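Local coordinates for protein isocitrate dehydrogenase [NAD] subunit 1, mitochondrial (Saccharomyces cerevisiae, PDB 3BLX) that forms, with a second subunit type, the allosteric octamer that catalyses NAD-dependent oxidative decarboxylation of isocitrate in the mitochondrial citric acid cycle, and also binds RNA, at residues Ser312-Glu317 and Asn340-Lys345; Ser112-Lys117 and Thr318-Lys323; Lys152-Pro157 and Gly192-Ile197; Asn106-Lys111 and Gly255-Ala260; Thr9-Tyr14 and Asn73-Lys78. All coordinates share one frame; numbering follows the deposited sequence.

Contact 1 (Ser312-Glu317 and Asn340-Lys345); sequences SKAVHE and NEIINK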
# COMPACT_ATOMS: atom_id res chain seq x y z
N SER E 312 -35.52 23.67 -1.08
CA SER E 312 -34.93 24.96 -0.80
C SER E 312 -35.91 26.12 -1.03
O SER E 312 -35.95 27.07 -0.25
CB SER E 312 -33.66 25.16 -1.64
OG SER E 312 -32.95 26.33 -1.24
N LYS E 313 -36.69 26.04 -2.10
CA LYS E 313 -37.67 27.08 -2.40
C LYS E 313 -38.77 27.08 -1.33
O LYS E 313 -39.15 28.12 -0.81
CB LYS E 313 -38.27 26.86 -3.79
CG LYS E 313 -39.09 28.03 -4.31
CD LYS E 313 -39.64 27.74 -5.70
CE LYS E 313 -40.35 28.95 -6.27
NZ LYS E 313 -40.80 28.71 -7.67
N ALA E 314 -39.26 25.90 -0.99
CA ALA E 314 -40.21 25.76 0.10
C ALA E 314 -39.77 26.46 1.41
O ALA E 314 -40.56 27.18 2.01
CB ALA E 314 -40.54 24.27 0.34
N VAL E 315 -38.54 26.25 1.87
CA VAL E 315 -38.19 26.83 3.16
C VAL E 315 -37.94 28.33 3.03
O VAL E 315 -38.25 29.07 3.95
CB VAL E 315 -37.04 26.10 3.94
CG1 VAL E 315 -36.83 24.69 3.44
CG2 VAL E 315 -35.75 26.89 3.91
N HIS E 316 -37.40 28.77 1.90
CA HIS E 316 -37.18 30.20 1.70
C HIS E 316 -38.50 30.96 1.65
O HIS E 316 -38.62 32.07 2.17
CB HIS E 316 -36.39 30.45 0.42
CG HIS E 316 -34.96 30.04 0.52
ND1 HIS E 316 -34.13 30.46 1.54
CD2 HIS E 316 -34.20 29.25 -0.27
CE1 HIS E 316 -32.93 29.95 1.38
NE2 HIS E 316 -32.94 29.20 0.28
N GLU E 317 -39.50 30.33 1.02
CA GLU E 317 -40.83 30.89 0.87
C GLU E 317 -41.51 30.91 2.22
O GLU E 317 -42.08 31.93 2.62
CB GLU E 317 -41.64 30.02 -0.10
CG GLU E 317 -42.84 30.69 -0.75
CD GLU E 317 -43.43 29.85 -1.88
OE1 GLU E 317 -42.69 29.56 -2.85
OE2 GLU E 317 -44.62 29.48 -1.79
N ASN E 340 -44.38 21.30 8.95
CA ASN E 340 -45.65 21.04 8.27
C ASN E 340 -46.03 22.11 7.22
O ASN E 340 -46.56 21.76 6.16
CB ASN E 340 -46.76 20.83 9.28
CG ASN E 340 -46.59 19.54 10.06
OD1 ASN E 340 -45.98 18.58 9.56
ND2 ASN E 340 -47.12 19.50 11.28
N GLU E 341 -45.73 23.38 7.50
CA GLU E 341 -45.93 24.45 6.55
C GLU E 341 -45.07 24.25 5.30
O GLU E 341 -45.51 24.50 4.18
CB GLU E 341 -45.59 25.81 7.17
CG GLU E 341 -46.66 26.93 7.00
CD GLU E 341 -47.10 27.21 5.54
OE1 GLU E 341 -46.55 28.16 4.93
OE2 GLU E 341 -48.01 26.51 5.03
N ILE E 342 -43.83 23.80 5.50
CA ILE E 342 -42.93 23.54 4.39
C ILE E 342 -43.45 22.39 3.54
O ILE E 342 -43.54 22.51 2.33
CB ILE E 342 -41.50 23.25 4.87
CG1 ILE E 342 -40.82 24.54 5.35
CG2 ILE E 342 -40.65 22.64 3.76
CD1 ILE E 342 -39.61 24.29 6.23
N ILE E 343 -43.79 21.28 4.19
CA ILE E 343 -44.35 20.13 3.51
C ILE E 343 -45.61 20.52 2.75
O ILE E 343 -45.89 19.99 1.67
CB ILE E 343 -44.69 19.03 4.51
CG1 ILE E 343 -43.41 18.50 5.14
CG2 ILE E 343 -45.47 17.91 3.83
CD1 ILE E 343 -43.65 17.46 6.21
N ASN E 344 -46.37 21.47 3.31
CA ASN E 344 -47.61 21.94 2.70
C ASN E 344 -47.37 22.69 1.38
O ASN E 344 -48.10 22.49 0.41
CB ASN E 344 -48.40 22.80 3.69
CG ASN E 344 -49.72 23.30 3.11
OD1 ASN E 344 -50.61 22.50 2.82
ND2 ASN E 344 -49.84 24.63 2.94
N LYS E 345 -46.36 23.55 1.34
CA LYS E 345 -46.04 24.27 0.10
C LYS E 345 -45.45 23.32 -0.92
O LYS E 345 -45.42 23.63 -2.11
CB LYS E 345 -45.05 25.42 0.33
CG LYS E 345 -45.21 26.06 1.68
CD LYS E 345 -44.78 27.51 1.66
CE LYS E 345 -45.88 28.38 1.07
NZ LYS E 345 -45.58 29.81 1.28

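Contact 2 (Ser112-Lys117 and Thr318-Lys323); sequences SLKGVK and TIAEGK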
# COMPACT_ATOMS: atom_id res chain seq x y z
N SER E 112 -27.95 35.60 3.69
CA SER E 112 -29.12 36.29 4.26
C SER E 112 -30.47 35.75 3.72
O SER E 112 -30.60 35.42 2.53
CB SER E 112 -29.03 37.80 4.03
OG SER E 112 -28.27 38.46 5.04
N LEU E 113 -31.47 35.66 4.59
CA LEU E 113 -32.77 35.12 4.18
C LEU E 113 -33.83 36.21 4.02
O LEU E 113 -33.87 37.17 4.80
CB LEU E 113 -33.24 34.08 5.18
CG LEU E 113 -32.47 32.77 5.11
CD1 LEU E 113 -32.01 32.38 6.51
CD2 LEU E 113 -33.33 31.68 4.47
N LYS E 114 -34.71 36.02 3.03
CA LYS E 114 -35.64 37.07 2.61
C LYS E 114 -36.48 37.66 3.74
O LYS E 114 -36.63 38.89 3.82
CB LYS E 114 -36.55 36.59 1.47
CG LYS E 114 -37.07 37.74 0.61
CD LYS E 114 -38.60 37.71 0.44
CE LYS E 114 -39.07 36.82 -0.71
NZ LYS E 114 -39.02 37.54 -2.03
N GLY E 115 -37.03 36.83 4.62
CA GLY E 115 -37.86 37.40 5.68
C GLY E 115 -37.29 37.48 7.09
O GLY E 115 -38.03 37.31 8.07
N VAL E 116 -35.98 37.73 7.21
CA VAL E 116 -35.36 37.80 8.53
C VAL E 116 -34.76 39.18 8.80
O VAL E 116 -33.89 39.65 8.06
CB VAL E 116 -34.29 36.71 8.72
CG1 VAL E 116 -33.61 36.86 10.07
CG2 VAL E 116 -34.92 35.38 8.67
N LYS E 117 -35.24 39.82 9.87
CA LYS E 117 -34.80 41.17 10.23
C LYS E 117 -33.34 41.20 10.69
O LYS E 117 -33.01 40.72 11.78
CB LYS E 117 -35.73 41.78 11.30
CG LYS E 117 -36.34 40.73 12.22
CD LYS E 117 -37.24 41.34 13.31
CE LYS E 117 -37.88 40.21 14.16
NZ LYS E 117 -38.60 40.68 15.39
N THR E 318 -41.45 29.79 2.94
CA THR E 318 -42.05 29.72 4.26
C THR E 318 -41.50 30.78 5.23
O THR E 318 -42.25 31.37 6.00
CB THR E 318 -41.89 28.35 4.88
OG1 THR E 318 -42.58 27.38 4.07
CG2 THR E 318 -42.47 28.33 6.30
N ILE E 319 -40.19 31.02 5.21
CA ILE E 319 -39.64 31.99 6.15
C ILE E 319 -39.84 33.43 5.63
O ILE E 319 -39.88 34.39 6.42
CB ILE E 319 -38.13 31.70 6.61
CG1 ILE E 319 -37.13 32.54 5.85
CG2 ILE E 319 -37.75 30.22 6.60
CD1 ILE E 319 -36.80 33.82 6.58
N ALA E 320 -39.98 33.60 4.32
CA ALA E 320 -40.26 34.92 3.75
C ALA E 320 -41.61 35.52 4.21
O ALA E 320 -41.70 36.72 4.50
CB ALA E 320 -40.20 34.87 2.24
N GLU E 321 -42.64 34.69 4.28
CA GLU E 321 -43.92 35.07 4.88
C GLU E 321 -43.88 34.79 6.37
O GLU E 321 -43.86 33.63 6.79
CB GLU E 321 -45.05 34.24 4.26
CG GLU E 321 -44.94 34.07 2.75
CD GLU E 321 -45.65 32.82 2.25
OE1 GLU E 321 -46.15 32.02 3.10
OE2 GLU E 321 -45.71 32.66 1.00
N GLY E 322 -43.90 35.84 7.18
CA GLY E 322 -43.70 35.72 8.61
C GLY E 322 -44.56 34.73 9.38
O GLY E 322 -44.43 34.63 10.60
N LYS E 323 -45.41 33.98 8.67
CA LYS E 323 -46.34 33.04 9.30
C LYS E 323 -45.69 31.67 9.44
O LYS E 323 -45.03 31.20 8.51
CB LYS E 323 -47.63 32.91 8.48
CG LYS E 323 -48.20 34.22 7.89
CD LYS E 323 -48.18 35.40 8.90
CE LYS E 323 -48.99 35.14 10.20
NZ LYS E 323 -48.76 36.17 11.28

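Contact 3 (Lys152-Pro157 and Gly192-Ile197); sequences KVMTRP and GLFRNI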
# COMPACT_ATOMS: atom_id res chain seq x y z
N LYS E 152 1.98 23.42 18.00
CA LYS E 152 1.03 23.21 16.91
C LYS E 152 1.76 23.20 15.56
O LYS E 152 2.79 23.84 15.44
CB LYS E 152 -0.08 24.27 16.95
CG LYS E 152 -1.07 24.15 18.11
CD LYS E 152 -2.06 25.31 18.11
CE LYS E 152 -2.86 25.46 19.42
NZ LYS E 152 -3.60 26.78 19.49
N VAL E 153 1.27 22.45 14.58
CA VAL E 153 1.93 22.42 13.26
C VAL E 153 1.08 22.93 12.11
O VAL E 153 -0.13 22.84 12.11
CB VAL E 153 2.44 21.02 12.88
CG1 VAL E 153 3.41 20.48 13.92
CG2 VAL E 153 1.28 20.08 12.69
N MET E 154 1.75 23.48 11.12
CA MET E 154 1.12 23.94 9.90
C MET E 154 2.01 23.35 8.82
O MET E 154 3.22 23.57 8.83
CB MET E 154 1.20 25.47 9.83
CG MET E 154 0.89 26.10 8.46
SD MET E 154 -0.81 26.69 8.35
CE MET E 154 -1.07 27.44 9.97
N THR E 155 1.43 22.58 7.91
CA THR E 155 2.27 21.90 6.91
C THR E 155 1.80 22.21 5.51
O THR E 155 0.63 22.44 5.27
CB THR E 155 2.30 20.37 7.09
OG1 THR E 155 1.19 19.76 6.41
CG2 THR E 155 2.29 19.97 8.56
N ARG E 156 2.72 22.16 4.56
CA ARG E 156 2.40 22.60 3.22
C ARG E 156 1.42 21.66 2.49
O ARG E 156 0.51 22.11 1.79
CB ARG E 156 3.68 22.90 2.40
CG ARG E 156 4.07 21.87 1.36
CD ARG E 156 5.25 22.37 0.50
NE ARG E 156 4.97 23.64 -0.17
CZ ARG E 156 5.53 24.81 0.15
NH1 ARG E 156 6.44 24.88 1.15
NH2 ARG E 156 5.18 25.91 -0.52
N PRO E 157 1.57 20.34 2.66
CA PRO E 157 0.58 19.49 1.98
C PRO E 157 -0.85 19.72 2.50
O PRO E 157 -1.77 19.79 1.69
CB PRO E 157 1.03 18.06 2.32
CG PRO E 157 2.47 18.20 2.74
CD PRO E 157 2.57 19.55 3.39
N GLY E 192 2.65 32.77 7.40
CA GLY E 192 3.27 33.21 6.16
C GLY E 192 3.17 32.11 5.11
O GLY E 192 2.77 32.36 3.97
N LEU E 193 3.51 30.89 5.50
CA LEU E 193 3.35 29.72 4.65
C LEU E 193 1.93 29.60 4.08
O LEU E 193 1.73 29.38 2.89
CB LEU E 193 3.66 28.47 5.46
CG LEU E 193 3.67 27.12 4.75
CD1 LEU E 193 4.80 27.09 3.76
CD2 LEU E 193 3.83 26.00 5.75
N PHE E 194 0.96 29.75 4.98
CA PHE E 194 -0.45 29.71 4.62
C PHE E 194 -0.86 30.76 3.56
O PHE E 194 -1.39 30.40 2.50
CB PHE E 194 -1.31 29.88 5.86
CG PHE E 194 -2.76 29.56 5.62
CD1 PHE E 194 -3.22 28.24 5.70
CD2 PHE E 194 -3.65 30.57 5.28
CE1 PHE E 194 -4.55 27.93 5.46
CE2 PHE E 194 -4.99 30.27 5.04
CZ PHE E 194 -5.44 28.95 5.12
N ARG E 195 -0.64 32.04 3.85
CA ARG E 195 -0.88 33.13 2.90
C ARG E 195 -0.17 32.92 1.57
O ARG E 195 -0.76 33.15 0.51
CB ARG E 195 -0.41 34.46 3.49
CG ARG E 195 -0.42 35.61 2.50
CD ARG E 195 0.47 36.75 2.98
NE ARG E 195 1.88 36.34 3.04
CZ ARG E 195 2.78 36.84 3.90
NH1 ARG E 195 2.43 37.78 4.77
NH2 ARG E 195 4.04 36.38 3.88
N ASN E 196 1.09 32.51 1.62
CA ASN E 196 1.86 32.31 0.39
C ASN E 196 1.32 31.19 -0.47
O ASN E 196 1.08 31.39 -1.66
CB ASN E 196 3.32 32.06 0.68
CG ASN E 196 4.00 33.28 1.22
OD1 ASN E 196 3.50 34.41 1.06
ND2 ASN E 196 5.14 33.07 1.90
N ILE E 197 1.12 30.02 0.14
CA ILE E 197 0.63 28.88 -0.61
C ILE E 197 -0.72 29.20 -1.26
O ILE E 197 -0.94 28.82 -2.41
CB ILE E 197 0.52 27.63 0.25
CG1 ILE E 197 1.92 27.15 0.61
CG2 ILE E 197 -0.25 26.56 -0.50
CD1 ILE E 197 1.96 26.05 1.71

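Contact 4 (Asn106-Lys111 and Gly255-Ala260); sequences NVALFK and GLVAGA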
# COMPACT_ATOMS: atom_id res chain seq x y z
N ASN E 106 -14.02 22.08 6.26
CA ASN E 106 -15.30 22.46 6.80
C ASN E 106 -15.83 23.68 6.03
O ASN E 106 -15.12 24.62 5.84
CB ASN E 106 -15.22 22.68 8.32
CG ASN E 106 -16.47 23.39 8.88
OD1 ASN E 106 -16.37 24.40 9.59
ND2 ASN E 106 -17.64 22.88 8.52
N VAL E 107 -17.06 23.62 5.53
CA VAL E 107 -17.64 24.71 4.78
C VAL E 107 -18.90 25.20 5.50
O VAL E 107 -19.74 24.40 5.88
CB VAL E 107 -18.11 24.26 3.40
CG1 VAL E 107 -18.48 25.45 2.57
CG2 VAL E 107 -17.04 23.46 2.72
N ALA E 108 -19.02 26.51 5.68
CA ALA E 108 -20.23 27.11 6.21
C ALA E 108 -20.78 28.18 5.26
O ALA E 108 -20.05 29.04 4.75
CB ALA E 108 -19.99 27.68 7.57
N LEU E 109 -22.07 28.12 4.97
CA LEU E 109 -22.64 29.09 4.04
C LEU E 109 -23.45 30.13 4.80
O LEU E 109 -24.39 29.80 5.53
CB LEU E 109 -23.52 28.40 3.01
CG LEU E 109 -22.86 27.24 2.27
CD1 LEU E 109 -23.81 26.65 1.22
CD2 LEU E 109 -21.60 27.77 1.63
N PHE E 110 -23.08 31.39 4.64
CA PHE E 110 -23.81 32.48 5.28
C PHE E 110 -24.57 33.35 4.27
O PHE E 110 -24.07 34.40 3.84
CB PHE E 110 -22.85 33.32 6.12
CG PHE E 110 -22.12 32.53 7.13
CD1 PHE E 110 -20.82 32.12 6.88
CD2 PHE E 110 -22.74 32.18 8.32
CE1 PHE E 110 -20.12 31.38 7.82
CE2 PHE E 110 -22.06 31.43 9.26
CZ PHE E 110 -20.73 31.03 9.01
N LYS E 111 -25.75 32.90 3.86
CA LYS E 111 -26.60 33.71 3.00
C LYS E 111 -27.77 34.29 3.80
O LYS E 111 -28.48 33.54 4.49
CB LYS E 111 -27.14 32.91 1.82
CG LYS E 111 -27.43 33.78 0.61
CD LYS E 111 -27.79 32.97 -0.61
CE LYS E 111 -28.18 33.87 -1.76
NZ LYS E 111 -28.69 33.07 -2.93
N GLY E 255 -29.20 29.17 13.61
CA GLY E 255 -30.31 28.38 13.11
C GLY E 255 -30.52 28.49 11.61
O GLY E 255 -31.32 27.76 11.07
N LEU E 256 -29.77 29.37 10.95
CA LEU E 256 -29.95 29.64 9.51
C LEU E 256 -28.74 29.30 8.63
O LEU E 256 -28.73 29.62 7.43
CB LEU E 256 -30.25 31.11 9.32
CG LEU E 256 -31.42 31.60 10.17
CD1 LEU E 256 -31.46 33.13 10.19
CD2 LEU E 256 -32.67 31.02 9.61
N VAL E 257 -27.75 28.65 9.23
CA VAL E 257 -26.45 28.44 8.60
C VAL E 257 -26.22 27.02 8.12
O VAL E 257 -26.00 26.13 8.93
CB VAL E 257 -25.35 28.68 9.61
CG1 VAL E 257 -24.00 28.47 8.94
CG2 VAL E 257 -25.47 30.08 10.19
N ALA E 258 -26.23 26.82 6.81
CA ALA E 258 -25.95 25.48 6.25
C ALA E 258 -24.46 25.14 6.37
O ALA E 258 -23.62 26.02 6.44
CB ALA E 258 -26.42 25.39 4.80
N GLY E 259 -24.14 23.86 6.38
CA GLY E 259 -22.76 23.47 6.50
C GLY E 259 -22.48 22.12 5.87
O GLY E 259 -23.39 21.29 5.70
N ALA E 260 -21.21 21.91 5.53
CA ALA E 260 -20.76 20.64 4.98
C ALA E 260 -19.32 20.38 5.36
O ALA E 260 -18.53 21.31 5.50
CB ALA E 260 -20.93 20.62 3.45

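Contact 5 (Thr9-Tyr14 and Asn73-Lys78); sequences TLPKKY and NKIGLK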
# COMPACT_ATOMS: atom_id res chain seq x y z
N THR E 9 -15.77 3.79 -4.60
CA THR E 9 -15.28 5.01 -3.99
C THR E 9 -16.54 5.90 -3.91
O THR E 9 -16.51 7.07 -3.49
CB THR E 9 -14.19 5.67 -4.86
OG1 THR E 9 -14.78 6.62 -5.77
CG2 THR E 9 -13.42 4.60 -5.65
N LEU E 10 -17.65 5.27 -4.29
CA LEU E 10 -18.91 5.97 -4.51
C LEU E 10 -19.89 5.76 -3.38
O LEU E 10 -19.77 4.82 -2.60
CB LEU E 10 -19.55 5.46 -5.79
CG LEU E 10 -19.10 6.08 -7.11
CD1 LEU E 10 -20.03 5.54 -8.14
CD2 LEU E 10 -19.14 7.61 -7.10
N PRO E 11 -20.86 6.67 -3.29
CA PRO E 11 -21.92 6.59 -2.28
C PRO E 11 -22.72 5.30 -2.43
O PRO E 11 -23.04 4.93 -3.55
CB PRO E 11 -22.78 7.82 -2.58
CG PRO E 11 -21.85 8.79 -3.23
CD PRO E 11 -20.86 7.96 -4.00
N LYS E 12 -23.01 4.64 -1.31
CA LYS E 12 -23.72 3.36 -1.25
C LYS E 12 -25.10 3.48 -1.94
O LYS E 12 -25.91 4.35 -1.61
CB LYS E 12 -23.84 2.94 0.21
CG LYS E 12 -24.62 1.69 0.47
CD LYS E 12 -23.73 0.50 0.56
CE LYS E 12 -23.36 0.13 1.96
NZ LYS E 12 -22.04 -0.56 1.80
N LYS E 13 -25.36 2.61 -2.91
CA LYS E 13 -26.57 2.74 -3.71
C LYS E 13 -27.07 1.40 -4.29
O LYS E 13 -26.39 0.74 -5.07
CB LYS E 13 -26.32 3.77 -4.80
CG LYS E 13 -27.52 4.28 -5.49
CD LYS E 13 -27.08 5.27 -6.55
CE LYS E 13 -28.23 5.78 -7.42
NZ LYS E 13 -27.82 6.92 -8.35
N TYR E 14 -28.26 0.99 -3.89
CA TYR E 14 -28.88 -0.18 -4.48
C TYR E 14 -30.20 0.18 -5.17
O TYR E 14 -31.08 0.78 -4.56
CB TYR E 14 -29.08 -1.26 -3.43
CG TYR E 14 -27.77 -1.73 -2.87
CD1 TYR E 14 -27.47 -1.58 -1.52
CD2 TYR E 14 -26.82 -2.30 -3.70
CE1 TYR E 14 -26.25 -1.99 -1.01
CE2 TYR E 14 -25.60 -2.71 -3.20
CZ TYR E 14 -25.32 -2.56 -1.85
OH TYR E 14 -24.10 -2.99 -1.37
N ASN E 73 -21.03 3.87 3.79
CA ASN E 73 -21.97 4.66 2.99
C ASN E 73 -21.34 5.85 2.29
O ASN E 73 -21.81 6.27 1.25
CB ASN E 73 -23.16 5.10 3.85
CG ASN E 73 -23.84 3.96 4.56
OD1 ASN E 73 -23.80 2.81 4.12
ND2 ASN E 73 -24.48 4.28 5.66
N LYS E 74 -20.28 6.40 2.88
CA LYS E 74 -19.54 7.55 2.33
C LYS E 74 -20.19 8.92 2.53
O LYS E 74 -19.52 9.93 2.43
CB LYS E 74 -19.20 7.37 0.84
CG LYS E 74 -18.65 6.00 0.45
CD LYS E 74 -17.40 5.68 1.20
CE LYS E 74 -16.62 4.58 0.53
NZ LYS E 74 -17.42 3.32 0.50
N ILE E 75 -21.49 8.95 2.75
CA ILE E 75 -22.25 10.18 2.91
C ILE E 75 -23.00 10.17 4.23
O ILE E 75 -23.59 9.16 4.63
CB ILE E 75 -23.25 10.37 1.75
CG1 ILE E 75 -22.49 10.35 0.44
CG2 ILE E 75 -23.89 11.73 1.84
CD1 ILE E 75 -21.43 11.46 0.34
N GLY E 76 -23.02 11.30 4.92
CA GLY E 76 -23.70 11.37 6.20
C GLY E 76 -24.41 12.67 6.49
O GLY E 76 -24.05 13.72 5.99
N LEU E 77 -25.45 12.58 7.30
CA LEU E 77 -26.18 13.75 7.77
C LEU E 77 -26.09 13.69 9.28
O LEU E 77 -26.43 12.69 9.89
CB LEU E 77 -27.64 13.74 7.32
CG LEU E 77 -28.29 15.08 6.96
CD1 LEU E 77 -29.72 15.10 7.39
CD2 LEU E 77 -27.60 16.20 7.62
N LYS E 78 -25.64 14.78 9.87
CA LYS E 78 -25.33 14.78 11.27
C LYS E 78 -26.01 15.94 11.99
O LYS E 78 -25.96 17.06 11.53
CB LYS E 78 -23.81 14.82 11.42
CG LYS E 78 -23.28 15.28 12.74
CD LYS E 78 -21.83 14.87 12.89
CE LYS E 78 -21.01 15.92 13.67
NZ LYS E 78 -21.71 16.44 14.88

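Contact 1 (Ser312-Glu317 and Asn340-Lys345)
The carboxylate of Glu317 is the flat group that takes part, and it is approached through OE2: Lys345 NZ lies 3.2 Å from Glu317 OE2 in a salt bridge whose hydrogen bond is weak. The contact is a helix-helix packing of 306-320 against 335-347, the two short segments passing with axes 8.8 Å apart and N-to-C directions 125° apart. Glu317 reaches out with an extended chain, CG anti to the backbone N (chi1 -159°). Lys345 comes from the other helix with a bend at chi3 (80°), which lays its CE beside the same oxygen. Its ammonium is shared, for Glu321, just past the end of helix 306-320, makes a second, shorter salt bridge to NZ; two carboxylates would be expected to stabilise its positive charge. Beside this polar margin the interface is apolar and buried. Ile342 splits its branches: CG2 meets the methyl of Ala314, while the CG1-CD1 arm runs to Val315. Ile39 of helix 27-42 and Ile292 of helix 289-302 also touch Ile342, making it a junction between helices. The small Ala314 lets the backbones come near, its CA 5.5 Å from Ile342 CA. Ile342 CD1 ends 3.9 Å from Val315 CB.

Contact 2 (Ser112-Lys117 and Thr318-Lys323)
Ile319, modelled with chi1 100° and chi2 94°, carries CD1 toward the loop. These torsions place CD1 among three residues of 113-116: it lies 3.8 Å from Leu113 CB, 3.6 Å from Gly115 N and close to Val116 CG2. Leu113 and Ile319 lie about perpendicular to each other, with CD2 of the leucine against CG1 of the isoleucine. On the outer side Lys114, its CG anti to the backbone N (chi1 -155°), bends repeatedly so that the methylenes rather than the ammonium meet Ala320; CD and CE are each 3.7 Å from Ala320 CB. These loop residues form a type I beta turn from Leu113 to Val116, closed by Val116 N to Leu113 O at 3.3 Å. The turn belongs to the connection between strands 105-111 and 124-130, and it packs on the C-terminal end of helix 306-320. Gly115, which has no side chain, lets the turn approach the last helical residue, its CA 4.0 Å from Ala320 CA. No hydrogen bond spans the two segments. Outside them, Phe338 of helix 335-347 touches Ile319, and Ile329 touches Val116.

Contact 3 (Lys152-Pro157 and Gly192-Ile197)
Met154 and Leu193 touch through CG and CD2, 4.0 Å apart, their side chains sliding past each other in opposite directions. The methionine then bends at chi2 and chi3, bringing its sulfur to Phe194. Met154 SD sits 3.9 Å from Phe194 CD1 and 5.1 Å from the ring centroid, 69° off the ring normal, a Met-aromatic contact of oblique approach. Two residues on, Arg156 lays its aliphatic base on Ile197, with Arg156 CB 3.7 Å from Ile197 CD1. The chain turns at chi3 (-57°), folding the guanidinium back so that the same CD1 lies over one of its faces, offset toward the rim. Leu193 CD1 approaches NH1 of Arg156 at 3.8 Å. The segments thus join the end of strand 147-155 and the start of helix 156-172 to one side of helix 190-205. Strand residues 152-155 pair antiparallel with a strand of a neighbouring IDH2 subunit, consistent with the intersubunit clasp of this enzyme family. Thr155 is the N-cap of helix 156-172: its OG1 caps Lys158 N weakly and has a stronger partner in Glu133. Behind the first shell, Thr159 and Ile162 of helix 156-172 pack on Phe194. The Met154 side chain is about 9 Å from that of Lys183, thought by similarity to be critical for catalysis.

Contact 4 (Asn106-Lys111 and Gly255-Ala260)
Two antiparallel strands of the central mixed sheet, 105-111 and 258-262, meet here. Val107 and Ala260 form a hydrogen-bonded pair: Val107 N donates to Ala260 O at 2.7 Å, and Ala260 N returns to Val107 O at 2.9 Å. The next pair, Ala108 with Gly259, is non-hydrogen-bonded, and here the strands approach through CA-H...O contacts, Gly259 CA lying 3.2 Å from Val107 O. Leu109 N then binds Ala258 O at 3.0 Å. In this family the sheet runs through both domains of the subunit, and this pairing lies near the centre of the chain. Strand 124-130 bonds to the other edge of 105-111, while Phe165 and Phe169 of helix 156-172 pack on Val107. Beyond the regular pairing, the Phe110 ring leans against Val257, with CG anti to the carbonyl carbon (chi1 -57°). Both valine methyls touch CD2 and CE2 of the ring, Val257 CG1 standing 3.6 Å from Phe110 CE2 in an oblique approach. At the opposite end Asn106 lies beside Arg129, a substrate-binding residue by similarity, and its ND2 bonds weakly to Asn261 OD1.

Contact 5 (Thr9-Tyr14 and Asn73-Lys78)
Pro11 and Lys12 make the close part of this contact with Asn73, Lys74 and Ile75, while Leu10 is its exposed side. Lys12 N donates to Asn73 O at 3.3 Å, a long but nearly straight bond (168°). The same oxygen receives a CA-H...O contact from Pro11 CA at 3.5 Å. CB and CG of the proline ring both rest on Ile75 CG1, 4.0 Å away. The Lys12 chain, CG anti to the backbone N (chi1 176°), folds at chi2 and chi3, so that CE passes 3.5 Å from Asn73 OD1. Its NZ goes on to a salt bridge with Asp168 of the second subunit, a copy of this protein. The amide nitrogen of Asn73 is taken by Thr21 and Glu50. Leu10 takes part through its carbonyl, Leu10 O lying 3.5 Å from Lys74 CG without a hydrogen bond; its side chain points away and packs on Arg264 of the second subunit. Lys74 NZ turns to Lys71 O. Lys74 has positive phi (78°), leaving helix 60-73 to begin strand 75-80. That strand lies between strands 17-25 and 267-269; Ile75 packs on Met298 and Leu302 of helix 289-302, and residues 10-12 lie against the start of the strand.

How the contacts relate
Contacts 1, 3 and 4 are buried, 2 and 5 partly so; contact 4 lies nearest the chain's centre (about 5 Å, centre to centre), the others about 18 to 23 Å from it. Contacts 1 and 2 share helix 306-320 and touch directly, through the Lys345-Glu321 salt bridge and the packing of His316 on Leu113 and Thr318 on Ile342; Leu113 also packs on Leu256, tying contact 2 to contact 4. Contacts 4 and 5 reach the same sheet without touching, one through several backbone bonds, the other through one. Side-chain packing dominates contacts 1, 2 and 3, with a salt bridge at the margin of contact 1. Contact 3 faces IDH2, while contact 5 meets another IDH1 copy.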